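Local coordinates for beta-1,3-glucanosyltransferase (Rhizomucor miehei CAU432, PDB 4WTP), which belongs to glycosyl hydrolase family 17 and folds as a single-chain beta/alpha barrel with eight parallel strands, at residues Y65-R70 / L90-Y95; L82-T87 / V122-G127. All coordinates share one frame; numbering follows the deposited sequence.

Interaction 1. Residues Y65-R70 / L90-Y95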
ATOM      1  N   TYR A  65       1.652 -11.127  12.507  1.00 14.41           N
ATOM      2  CA  TYR A  65       1.521  -9.670  12.675  1.00 14.86           C
ATOM      3  C   TYR A  65       0.316  -9.082  11.960  1.00 13.99           C
ATOM      4  O   TYR A  65      -0.107  -7.982  12.298  1.00 13.51           O
ATOM      5  CB  TYR A  65       2.807  -8.972  12.196  1.00 14.24           C
ATOM      6  CG  TYR A  65       4.058  -9.556  12.855  1.00 15.31           C
ATOM      7  CD1 TYR A  65       4.306  -9.366  14.214  1.00 18.42           C
ATOM      8  CD2 TYR A  65       4.982 -10.250  12.098  1.00 17.03           C
ATOM      9  CE1 TYR A  65       5.431  -9.888  14.810  1.00 22.81           C
ATOM     10  CE2 TYR A  65       6.116 -10.809  12.684  1.00 20.87           C
ATOM     11  CZ  TYR A  65       6.333 -10.593  14.040  1.00 26.73           C
ATOM     12  OH  TYR A  65       7.434 -11.111  14.676  1.00 26.49           O
ATOM     13  N   THR A  66      -0.243  -9.789  10.979  1.00 14.10           N
ATOM     14  CA  THR A  66      -1.317  -9.212  10.171  1.00 12.68           C
ATOM     15  C   THR A  66      -2.063 -10.349   9.474  1.00 12.77           C
ATOM     16  O   THR A  66      -1.529 -11.457   9.326  1.00 15.80           O
ATOM     17  CB  THR A  66      -0.734  -8.256   9.087  1.00 11.72           C
ATOM     18  OG1 THR A  66      -1.807  -7.544   8.500  1.00 11.31           O
ATOM     19  CG2 THR A  66       0.007  -9.020   7.982  1.00 12.54           C
ATOM     20  N   ASN A  67      -3.263 -10.069   8.992  1.00 13.02           N
ATOM     21  CA  ASN A  67      -3.960 -11.031   8.166  1.00 13.30           C
ATOM     22  C   ASN A  67      -4.199 -10.515   6.762  1.00 13.04           C
ATOM     23  O   ASN A  67      -5.004 -11.100   6.030  1.00 15.60           O
ATOM     24  CB  ASN A  67      -5.318 -11.436   8.773  1.00 15.20           C
ATOM     25  CG  ASN A  67      -5.755 -12.805   8.314  1.00 19.00           C
ATOM     26  OD1 ASN A  67      -4.967 -13.736   8.345  1.00 20.95           O
ATOM     27  ND2 ASN A  67      -6.999 -12.922   7.860  1.00 20.77           N
ATOM     28  N   ARG A  68      -3.479  -9.472   6.337  1.00 12.89           N
ATOM     29  CA  ARG A  68      -3.814  -8.801   5.065  1.00 12.24           C
ATOM     30  C   ARG A  68      -2.578  -8.236   4.397  1.00 10.79           C
ATOM     31  O   ARG A  68      -1.719  -7.647   5.072  1.00 10.51           O
ATOM     32  CB  ARG A  68      -4.808  -7.680   5.346  1.00 12.94           C
ATOM     33  CG  ARG A  68      -5.226  -6.891   4.144  1.00 13.91           C
ATOM     34  CD  ARG A  68      -6.240  -5.826   4.524  1.00 15.30           C
ATOM     35  NE  ARG A  68      -7.567  -6.375   4.827  1.00 15.56           N
ATOM     36  CZ  ARG A  68      -8.111  -6.440   6.046  1.00 15.26           C
ATOM     37  NH1 ARG A  68      -9.346  -6.900   6.191  1.00 16.47           N
ATOM     38  NH2 ARG A  68      -7.419  -6.091   7.129  1.00 15.22           N
ATOM     39  N   VAL A  69      -2.471  -8.419   3.079  1.00 11.25           N
ATOM     40  CA  VAL A  69      -1.361  -7.873   2.303  1.00 10.06           C
ATOM     41  C   VAL A  69      -1.884  -7.043   1.148  1.00 10.34           C
ATOM     42  O   VAL A  69      -3.090  -7.051   0.837  1.00 11.26           O
ATOM     43  CB  VAL A  69      -0.380  -8.956   1.783  1.00 10.91           C
ATOM     44  CG1 VAL A  69       0.212  -9.742   2.934  1.00 12.52           C
ATOM     45  CG2 VAL A  69      -1.117  -9.880   0.823  1.00 13.30           C
ATOM     46  N   ARG A  70      -1.001  -6.296   0.504  1.00 10.65           N
ATOM     47  CA  ARG A  70      -1.363  -5.511  -0.644  1.00 10.56           C
ATOM     48  C   ARG A  70      -0.304  -5.648  -1.717  1.00 11.51           C
ATOM     49  O   ARG A  70       0.889  -5.528  -1.419  1.00 12.76           O
ATOM     50  CB  ARG A  70      -1.534  -4.026  -0.284  1.00  9.77           C
ATOM     51  CG  ARG A  70      -1.842  -3.065  -1.438  1.00 10.29           C
ATOM     52  CD  ARG A  70      -0.576  -2.599  -2.175  1.00 11.89           C
ATOM     53  NE  ARG A  70      -0.864  -1.565  -3.163  1.00 13.64           N
ATOM     54  CZ  ARG A  70      -0.877  -0.263  -2.901  1.00 13.65           C
ATOM     55  NH1 ARG A  70      -1.144   0.608  -3.876  1.00 16.30           N
ATOM     56  NH2 ARG A  70      -0.630   0.183  -1.672  1.00 13.66           N
ATOM     57  N   LEU A  90      -3.829 -19.392   3.152  0.66 21.26           N
ATOM     58  CA  LEU A  90      -3.461 -19.055   4.533  0.66 21.73           C
ATOM     59  C   LEU A  90      -4.584 -18.381   5.285  0.66 19.67           C
ATOM     60  O   LEU A  90      -4.434 -18.043   6.467  0.66 22.50           O
ATOM     61  CB  LEU A  90      -2.203 -18.178   4.560  0.66 19.48           C
ATOM     62  CG  LEU A  90      -0.952 -18.832   3.974  0.66 21.67           C
ATOM     63  CD1 LEU A  90       0.230 -17.883   4.067  0.66 18.84           C
ATOM     64  CD2 LEU A  90      -0.665 -20.142   4.690  0.66 22.31           C
ATOM     65  N   GLY A  91      -5.724 -18.202   4.616  1.00 20.21           N
ATOM     66  CA  GLY A  91      -6.878 -17.578   5.256  1.00 21.35           C
ATOM     67  C   GLY A  91      -6.674 -16.079   5.442  1.00 17.13           C
ATOM     68  O   GLY A  91      -7.245 -15.483   6.376  1.00 18.71           O
ATOM     69  N   MET A  92      -5.827 -15.504   4.594  0.58 17.83           N
ATOM     70  CA  MET A  92      -5.527 -14.068   4.644  0.58 16.52           C
ATOM     71  C   MET A  92      -6.387 -13.258   3.656  0.58 16.76           C
ATOM     72  O   MET A  92      -7.017 -13.830   2.767  0.58 16.87           O
ATOM     73  CB  MET A  92      -4.023 -13.823   4.375  0.58 16.02           C
ATOM     74  CG  MET A  92      -3.043 -14.525   5.328  0.58 16.01           C
ATOM     75  SD  MET A  92      -1.259 -14.313   4.964  0.58 12.63           S
ATOM     76  CE  MET A  92      -1.013 -12.645   5.638  0.58 15.87           C
ATOM     77  N   ARG A  93      -6.387 -11.932   3.811  1.00 16.23           N
ATOM     78  CA  ARG A  93      -7.120 -11.039   2.906  1.00 14.39           C
ATOM     79  C   ARG A  93      -6.139 -10.227   2.050  1.00 11.65           C
ATOM     80  O   ARG A  93      -4.925 -10.223   2.349  1.00 12.55           O
ATOM     81  CB  ARG A  93      -7.990 -10.064   3.695  1.00 17.40           C
ATOM     82  CG  ARG A  93      -8.719 -10.642   4.894  1.00 20.51           C
ATOM     83  CD  ARG A  93      -9.997 -11.300   4.478  1.00 21.61           C
ATOM     84  NE  ARG A  93     -10.876 -10.409   3.715  1.00 19.11           N
ATOM     85  CZ  ARG A  93     -11.986 -10.833   3.103  1.00 19.25           C
ATOM     86  NH1 ARG A  93     -12.327 -12.117   3.141  1.00 22.21           N
ATOM     87  NH2 ARG A  93     -12.740  -9.970   2.439  1.00 19.23           N
ATOM     88  N   ILE A  94      -6.639  -9.507   1.049  1.00 11.74           N
ATOM     89  CA  ILE A  94      -5.757  -8.798   0.117  1.00 11.53           C
ATOM     90  C   ILE A  94      -6.385  -7.533  -0.454  1.00 11.13           C
ATOM     91  O   ILE A  94      -7.578  -7.510  -0.767  1.00 12.30           O
ATOM     92  CB  ILE A  94      -5.269  -9.741  -1.025  1.00 13.41           C
ATOM     93  CG1 ILE A  94      -4.143  -9.110  -1.827  1.00 12.69           C
ATOM     94  CG2 ILE A  94      -6.410 -10.239  -1.911  1.00 14.47           C
ATOM     95  CD1 ILE A  94      -3.377 -10.111  -2.696  1.00 14.51           C
ATOM     96  N   TYR A  95      -5.581  -6.485  -0.652  1.00 10.76           N
ATOM     97  CA  TYR A  95      -5.947  -5.357  -1.522  1.00 10.74           C
ATOM     98  C   TYR A  95      -5.163  -5.562  -2.801  1.00 10.83           C
ATOM     99  O   TYR A  95      -3.932  -5.743  -2.772  1.00 11.95           O
ATOM    100  CB  TYR A  95      -5.514  -4.010  -0.924  1.00 11.35           C
ATOM    101  CG  TYR A  95      -6.487  -3.416   0.067  1.00 11.25           C
ATOM    102  CD1 TYR A  95      -6.655  -3.958   1.345  1.00 13.68           C
ATOM    103  CD2 TYR A  95      -7.215  -2.275  -0.272  1.00 13.55           C
ATOM    104  CE1 TYR A  95      -7.553  -3.381   2.257  1.00 13.38           C
ATOM    105  CE2 TYR A  95      -8.088  -1.696   0.612  1.00 15.61           C
ATOM    106  CZ  TYR A  95      -8.281  -2.270   1.847  1.00 13.01           C
ATOM    107  OH  TYR A  95      -9.137  -1.670   2.742  1.00 14.50           O
TER
HETATM  108  O   HOH W   1      -5.150 -16.453   8.599  1.00 27.76           O
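Asn-67 and Arg-93 begin the pairing of two neighbouring parallel strands. Arg-93 N gives a nearly straight hydrogen bond to Asn-67 O at 2.7 Å. The ladder continues with Val-69 N to Arg-93 O (3.1 Å) and Tyr-95 N to Val-69 O (3.0 Å). With CG of Asn-67 anti to the backbone N (chi1 -155°), the amide reaches toward Gly-91, where ND2 bonds in the carbonyl plane to a lone pair of Gly-91 O at 3.0 Å. Gly-91, just after helix 79-90, has positive phi and forms its closing Schellman motif. A water joins Asn-67 OD1 to Leu-90 O.

On one face Arg-68 CD meets the edge of the Tyr-95 ring, 3.6 Å from CE1. Arg-93 bends beside Arg-68, with their guanidinium planes 75° apart. On the other face Val-69 CG2 touches Ile-94 CG1 at 4.1 Å, and Val-69 CG1 faces Met-92 CE.

Further out, Asp-126 takes a salt bridge from each arginine. Arg-68 NH2 also bonds to Tyr-38 O, and its guanidinium makes a cation-pi contact with the Tyr-38 ring. Arg-68 NH1 and Arg-93 NE lie 4.6 Å apart, so the shared carboxylate probably offsets their like charges.

Interaction 2. Residues L82-T87 / V122-G127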
ATOM      1  N   LEU A  82      -1.078 -15.131  -8.198  1.00 22.09           N
ATOM      2  CA  LEU A  82      -0.263 -15.830  -7.189  1.00 24.15           C
ATOM      3  C   LEU A  82      -0.609 -15.435  -5.750  1.00 19.63           C
ATOM      4  O   LEU A  82      -0.789 -16.296  -4.876  1.00 20.51           O
ATOM      5  CB  LEU A  82       1.228 -15.604  -7.435  1.00 24.02           C
ATOM      6  CG  LEU A  82       1.990 -16.701  -8.185  1.00 28.73           C
ATOM      7  CD1 LEU A  82       1.280 -17.099  -9.470  1.00 27.99           C
ATOM      8  CD2 LEU A  82       3.424 -16.276  -8.445  1.00 31.08           C
ATOM      9  N   ALA A  83      -0.759 -14.122  -5.520  1.00 19.02           N
ATOM     10  CA  ALA A  83      -1.067 -13.634  -4.171  1.00 18.99           C
ATOM     11  C   ALA A  83      -2.476 -14.016  -3.688  1.00 15.09           C
ATOM     12  O   ALA A  83      -2.694 -14.295  -2.512  1.00 17.08           O
ATOM     13  CB  ALA A  83      -0.856 -12.133  -4.113  1.00 17.22           C
ATOM     14  N   LEU A  84      -3.421 -14.077  -4.640  1.00 16.90           N
ATOM     15  CA  LEU A  84      -4.778 -14.565  -4.331  1.00 16.41           C
ATOM     16  C   LEU A  84      -4.722 -16.025  -3.820  1.00 15.83           C
ATOM     17  O   LEU A  84      -5.336 -16.360  -2.822  1.00 17.87           O
ATOM     18  CB  LEU A  84      -5.710 -14.424  -5.558  1.00 17.49           C
ATOM     19  CG  LEU A  84      -6.200 -12.992  -5.828  1.00 16.08           C
ATOM     20  CD1 LEU A  84      -6.685 -12.818  -7.267  1.00 17.04           C
ATOM     21  CD2 LEU A  84      -7.296 -12.626  -4.829  1.00 17.37           C
ATOM     22  N   ALA A  85      -3.943 -16.852  -4.489  1.00 18.82           N
ATOM     23  CA  ALA A  85      -3.822 -18.262  -4.074  1.00 20.42           C
ATOM     24  C   ALA A  85      -3.089 -18.426  -2.730  1.00 21.26           C
ATOM     25  O   ALA A  85      -3.546 -19.165  -1.848  1.00 19.86           O
ATOM     26  CB  ALA A  85      -3.173 -19.079  -5.167  1.00 22.03           C
ATOM     27  N   ALA A  86      -2.017 -17.649  -2.536  1.00 19.82           N
ATOM     28  CA  ALA A  86      -1.251 -17.727  -1.286  1.00 20.04           C
ATOM     29  C   ALA A  86      -2.069 -17.235  -0.092  1.00 17.04           C
ATOM     30  O   ALA A  86      -2.152 -17.916   0.927  1.00 19.80           O
ATOM     31  CB  ALA A  86       0.039 -16.952  -1.436  1.00 19.83           C
ATOM     32  N   THR A  87      -2.701 -16.050  -0.250  1.00 17.15           N
ATOM     33  CA  THR A  87      -3.529 -15.512   0.827  1.00 17.62           C
ATOM     34  C   THR A  87      -4.697 -16.474   1.140  1.00 16.45           C
ATOM     35  O   THR A  87      -5.020 -16.722   2.297  1.00 18.16           O
ATOM     36  CB  THR A  87      -4.048 -14.080   0.543  1.00 17.16           C
ATOM     37  OG1 THR A  87      -4.670 -14.010  -0.756  1.00 17.12           O
ATOM     38  CG2 THR A  87      -2.896 -13.064   0.646  1.00 16.89           C
ATOM     39  N   VAL A 122     -12.081 -14.247  -6.093  1.00 13.94           N
ATOM     40  CA  VAL A 122     -11.706 -12.892  -5.608  1.00 14.50           C
ATOM     41  C   VAL A 122     -12.431 -12.568  -4.305  1.00 15.31           C
ATOM     42  O   VAL A 122     -12.594 -11.389  -3.920  1.00 16.38           O
ATOM     43  CB  VAL A 122     -11.967 -11.768  -6.644  1.00 15.35           C
ATOM     44  CG1 VAL A 122     -11.008 -11.916  -7.806  1.00 15.78           C
ATOM     45  CG2 VAL A 122     -13.420 -11.762  -7.107  1.00 16.36           C
ATOM     46  N   SER A 123     -12.879 -13.610  -3.613  1.00 15.87           N
ATOM     47  CA  SER A 123     -13.732 -13.393  -2.444  1.00 16.11           C
ATOM     48  C   SER A 123     -13.010 -12.788  -1.243  1.00 16.51           C
ATOM     49  O   SER A 123     -13.660 -12.268  -0.344  1.00 17.16           O
ATOM     50  CB  SER A 123     -14.413 -14.691  -2.056  1.00 17.49           C
ATOM     51  OG  SER A 123     -13.505 -15.664  -1.573  1.00 20.33           O
ATOM     52  N   ASN A 124     -11.680 -12.848  -1.245  1.00 15.94           N
ATOM     53  CA  ASN A 124     -10.936 -12.307  -0.102  1.00 15.21           C
ATOM     54  C   ASN A 124     -10.334 -10.947  -0.386  1.00 15.02           C
ATOM     55  O   ASN A 124      -9.454 -10.495   0.352  1.00 14.56           O
ATOM     56  CB  ASN A 124      -9.866 -13.273   0.384  1.00 15.56           C
ATOM     57  CG  ASN A 124      -8.719 -13.433  -0.604  1.00 14.81           C
ATOM     58  OD1 ASN A 124      -8.889 -13.393  -1.832  1.00 16.09           O
ATOM     59  ND2 ASN A 124      -7.505 -13.600  -0.040  1.00 16.50           N
ATOM     60  N   VAL A 125     -10.833 -10.275  -1.422  1.00 13.76           N
ATOM     61  CA  VAL A 125     -10.293  -8.992  -1.854  1.00 13.15           C
ATOM     62  C   VAL A 125     -11.074  -7.892  -1.157  1.00 14.00           C
ATOM     63  O   VAL A 125     -12.298  -7.769  -1.316  1.00 15.70           O
ATOM     64  CB  VAL A 125     -10.396  -8.824  -3.395  1.00 13.09           C
ATOM     65  CG1 VAL A 125     -10.042  -7.407  -3.837  1.00 14.24           C
ATOM     66  CG2 VAL A 125      -9.508  -9.828  -4.113  1.00 14.77           C
ATOM     67  N   ASP A 126     -10.369  -7.047  -0.400  1.00 13.38           N
ATOM     68  CA  ASP A 126     -10.988  -5.981   0.370  1.00 14.61           C
ATOM     69  C   ASP A 126     -11.025  -4.665  -0.386  1.00 15.36           C
ATOM     70  O   ASP A 126     -11.601  -3.686   0.081  1.00 17.67           O
ATOM     71  CB  ASP A 126     -10.294  -5.795   1.710  1.00 14.87           C
ATOM     72  CG  ASP A 126     -10.628  -6.900   2.684  1.00 15.81           C
ATOM     73  OD1 ASP A 126     -11.795  -7.343   2.752  1.00 18.79           O
ATOM     74  OD2 ASP A 126      -9.740  -7.380   3.372  1.00 18.14           O
ATOM     75  N   GLY A 127     -10.386  -4.607  -1.547  1.00 13.64           N
ATOM     76  CA  GLY A 127     -10.408  -3.383  -2.343  1.00 14.25           C
ATOM     77  C   GLY A 127      -9.540  -3.518  -3.567  1.00 12.32           C
ATOM     78  O   GLY A 127      -8.588  -4.322  -3.568  1.00 13.93           O
TER
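In this beta/alpha barrel, helix 79-90 belongs to the outer layer and packs against the start of strand 125-132. That strand is entered through a type I beta turn from Val-122 to Val-125. The helix is the crossover between strands 68-71 and 93-98, so here it reaches one strand beyond its own beta-alpha-beta unit.

Leu-84 supplies the apolar part. Its CD2 does most of the touching. CD2 packs on Val-125 CG2 at 3.6 Å and also lies 3.5 Å from the amide oxygen Asn-124 OD1. The other methyl, CD1, makes a looser contact with Val-122 CG1 at 4.4 Å. All of these side chains are buried.

Thr-87, one helical turn on, supplies the polar part. The Asn-124 side chain points toward the helix. Its CG sits between the backbone N and the carbonyl carbon (chi1 69°), which turns the amide toward Thr-87. Both ends of its amide are engaged. OD1 accepts a hydrogen bond from Gln-88 NE2, and ND2 also bonds to Met-92 O. The asparagine thus links the turn to the helix and to the residue just before strand 93-98, which should hold its amide against rotation.

The threonine hydroxyl works in relay. Thr-87 OG1 donates to Ala-83 O at 2.7 Å, and it accepts from Asn-124 ND2 at 3.0 Å, lying exactly in the plane of that amide.

Interaction 2 is wholly buried, while interaction 1 runs from the buried sheet out to exposed Gly-91. Both lie on the same side of the barrel. Interaction 1 pairs strand with strand, mainly by backbone hydrogen bonds. Interaction 2 is helix against strand, is much smaller, and relies on side chains alone. Helix 79-90 connects the two strands of interaction 1, and strand 93-98 lies beside strand 125-132 in the sheet. Ile-94 CD1 packs on Ala-83 CB at 3.5 Å, and Met-92 N probably bonds to Thr-87 O. The charged groups gather on the Arg-68 face. The side facing helix 79-90 is lined by apolar side chains such as Val-69 and Ile-94, with the Thr-87 to Asn-124 bond among them.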